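Local coordinates for defective in germ line development protein 3, isoform a (Caenorhabditis elegans, PDB 3N89) that probably acts in germline development as a Bicaudal-C ortholog whose four KH domains pack into a globular structural platform, at residues A[263-268]-A[314-319]. Sequence-based numbering, arbitrary orientation.
Sequences MCFNIK and NCASLR
Six backbone hydrogen bonds tie Met263, Phe265 and Ile267 to Leu318, Ala316 and Asn314, each pair exchanging N-H and C=O in both directions as hydrogen-bonded antiparallel pairs do. Phe265 O receives Ala316 N at 2.8 Å, whereas the return bond from Phe265 N to Ala316 O is longer, 3.3 Å. Cys264 with Ser317 and Asn266 with Cys315 are the intervening non-hydrogen-bonded pairs. Weaker CA-H...O contacts from Ser317 CA to Met263 O and from Asn266 CA to Asn314 O add to the ladder.

Apolar packing gathers on the face carrying Met263, Phe265, Ala316 and Leu318. With CG set between the backbone N and the carbonyl carbon (chi1 61°), the Phe265 ring swings toward the partner strand and lies under the Ala316 methyl; this CH-pi contact puts CB 3.7 Å from the ring centroid. Leu318 instead meets the ring at its edge, CD1 approaching CE1 of Phe265. Helix 325-335 covers this face: Tyr332 stacks edge-to-face on Phe265 and also touches Met263 and Leu318.

Between the strands, polar approaches on the other face are looser, Asn266 OD1 standing 3.9 Å from Cys315 SG. Within strand 314-319, Ser317 OG accepts a hydrogen bond from NE of Arg319.

Both segments belong to the fourth GLD-3 KH domain. Strand 293-301 of the same domain lies beside 314-319, and strand 29-35 of the first KH domain beside 263-268, so the antiparallel sheet runs across both domains. The chemistry is thus two-sided: a largely apolar face, with polar Asn314 at one end, packed against helix 325-335 as in the KH alpha/beta fold, and a more polar, partly exposed one.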
loop_
_atom_site.group_PDB
_atom_site.type_symbol
_atom_site.label_atom_id
_atom_site.label_comp_id
_atom_site.label_asym_id
_atom_site.label_seq_id
_atom_site.Cartn_x
_atom_site.Cartn_y
_atom_site.Cartn_z
ATOM N N MET A 263 -4.230 -6.157 10.421
ATOM C CA MET A 263 -5.067 -7.330 10.213
ATOM C C MET A 263 -6.001 -7.513 11.396
ATOM O O MET A 263 -5.549 -7.579 12.539
ATOM C CB MET A 263 -4.181 -8.556 10.057
ATOM C CG MET A 263 -4.911 -9.793 9.625
ATOM S SD MET A 263 -3.724 -11.099 9.348
ATOM C CE MET A 263 -3.360 -11.569 11.025
ATOM N N CYS A 264 -7.298 -7.597 11.125
ATOM C CA CYS A 264 -8.277 -7.764 12.189
ATOM C C CYS A 264 -8.864 -9.176 12.257
ATOM O O CYS A 264 -8.816 -9.940 11.289
ATOM C CB CYS A 264 -9.409 -6.745 12.016
ATOM S SG CYS A 264 -8.853 -5.017 11.903
ATOM N N PHE A 265 -9.410 -9.508 13.423
ATOM C CA PHE A 265 -10.047 -10.800 13.666
ATOM C C PHE A 265 -10.564 -10.883 15.094
ATOM O O PHE A 265 -10.145 -10.113 15.962
ATOM C CB PHE A 265 -9.081 -11.968 13.420
ATOM C CG PHE A 265 -7.862 -11.954 14.299
ATOM C CD1 PHE A 265 -6.789 -11.114 14.014
ATOM C CD2 PHE A 265 -7.776 -12.789 15.407
ATOM C CE1 PHE A 265 -5.645 -11.112 14.821
ATOM C CE2 PHE A 265 -6.634 -12.793 16.221
ATOM C CZ PHE A 265 -5.570 -11.952 15.924
ATOM N N ASN A 266 -11.486 -11.816 15.325
ATOM C CA ASN A 266 -12.059 -12.028 16.651
ATOM C C ASN A 266 -11.517 -13.342 17.203
ATOM O O ASN A 266 -11.107 -14.211 16.445
ATOM C CB ASN A 266 -13.587 -12.095 16.566
ATOM C CG ASN A 266 -14.192 -10.857 15.921
ATOM O OD1 ASN A 266 -13.653 -9.759 16.031
ATOM N ND2 ASN A 266 -15.329 -11.032 15.257
ATOM N N ILE A 267 -11.509 -13.503 18.518
ATOM C CA ILE A 267 -10.997 -14.746 19.068
ATOM C C ILE A 267 -11.563 -15.109 20.437
ATOM O O ILE A 267 -11.446 -14.342 21.393
ATOM C CB ILE A 267 -9.444 -14.713 19.121
ATOM C CG1 ILE A 267 -8.911 -16.069 19.577
ATOM C CG2 ILE A 267 -8.958 -13.599 20.032
ATOM C CD1 ILE A 267 -7.491 -16.322 19.149
ATOM N N LYS A 268 -12.197 -16.278 20.517
ATOM C CA LYS A 268 -12.768 -16.755 21.774
ATOM C C LYS A 268 -11.634 -16.892 22.781
ATOM O O LYS A 268 -10.560 -17.394 22.448
ATOM C CB LYS A 268 -13.460 -18.112 21.575
ATOM C CG LYS A 268 -14.977 -18.036 21.367
ATOM C CD LYS A 268 -15.582 -19.402 21.080
ATOM C CE LYS A 268 -15.161 -19.911 19.701
ATOM N NZ LYS A 268 -15.718 -21.259 19.342
ATOM N N ASN A 314 -12.634 -11.622 22.340
ATOM C CA ASN A 314 -11.755 -10.467 22.147
ATOM C C ASN A 314 -11.675 -10.053 20.677
ATOM O O ASN A 314 -11.650 -10.905 19.789
ATOM C CB ASN A 314 -10.335 -10.792 22.613
ATOM C CG ASN A 314 -10.229 -10.972 24.110
ATOM O OD1 ASN A 314 -10.330 -10.009 24.876
ATOM N ND2 ASN A 314 -10.014 -12.213 24.540
ATOM N N CYS A 315 -11.632 -8.745 20.428
ATOM C CA CYS A 315 -11.498 -8.216 19.069
ATOM C C CYS A 315 -10.033 -7.821 18.931
ATOM O O CYS A 315 -9.591 -6.834 19.512
ATOM C CB CYS A 315 -12.369 -6.977 18.860
ATOM S SG CYS A 315 -14.139 -7.259 19.007
ATOM N N ALA A 316 -9.276 -8.606 18.179
ATOM C CA ALA A 316 -7.865 -8.330 17.996
ATOM C C ALA A 316 -7.597 -7.530 16.729
ATOM O O ALA A 316 -8.396 -7.526 15.796
ATOM C CB ALA A 316 -7.079 -9.637 17.960
ATOM N N SER A 317 -6.456 -6.852 16.717
ATOM C CA SER A 317 -6.019 -6.050 15.587
ATOM C C SER A 317 -4.501 -5.936 15.690
ATOM O O SER A 317 -3.968 -5.582 16.742
ATOM C CB SER A 317 -6.657 -4.659 15.642
ATOM O OG SER A 317 -6.078 -3.780 14.690
ATOM N N LEU A 318 -3.808 -6.260 14.606
ATOM C CA LEU A 318 -2.352 -6.183 14.579
ATOM C C LEU A 318 -1.953 -5.107 13.585
ATOM O O LEU A 318 -2.441 -5.099 12.456
ATOM C CB LEU A 318 -1.742 -7.526 14.159
ATOM C CG LEU A 318 -1.826 -8.668 15.179
ATOM C CD1 LEU A 318 -3.272 -8.975 15.467
ATOM C CD2 LEU A 318 -1.144 -9.919 14.645
ATOM N N ARG A 319 -1.095 -4.184 14.011
ATOM C CA ARG A 319 -0.651 -3.123 13.118
ATOM C C ARG A 319 0.866 -3.129 12.955
ATOM O O ARG A 319 1.583 -3.826 13.679
ATOM C CB ARG A 319 -1.093 -1.745 13.628
ATOM C CG ARG A 319 -2.586 -1.575 13.893
ATOM C CD ARG A 319 -2.921 -1.893 15.338
ATOM N NE ARG A 319 -4.313 -1.584 15.644
ATOM C CZ ARG A 319 -4.823 -0.356 15.628
ATOM N NH1 ARG A 319 -4.055 0.679 15.322
ATOM N NH2 ARG A 319 -6.104 -0.165 15.912
#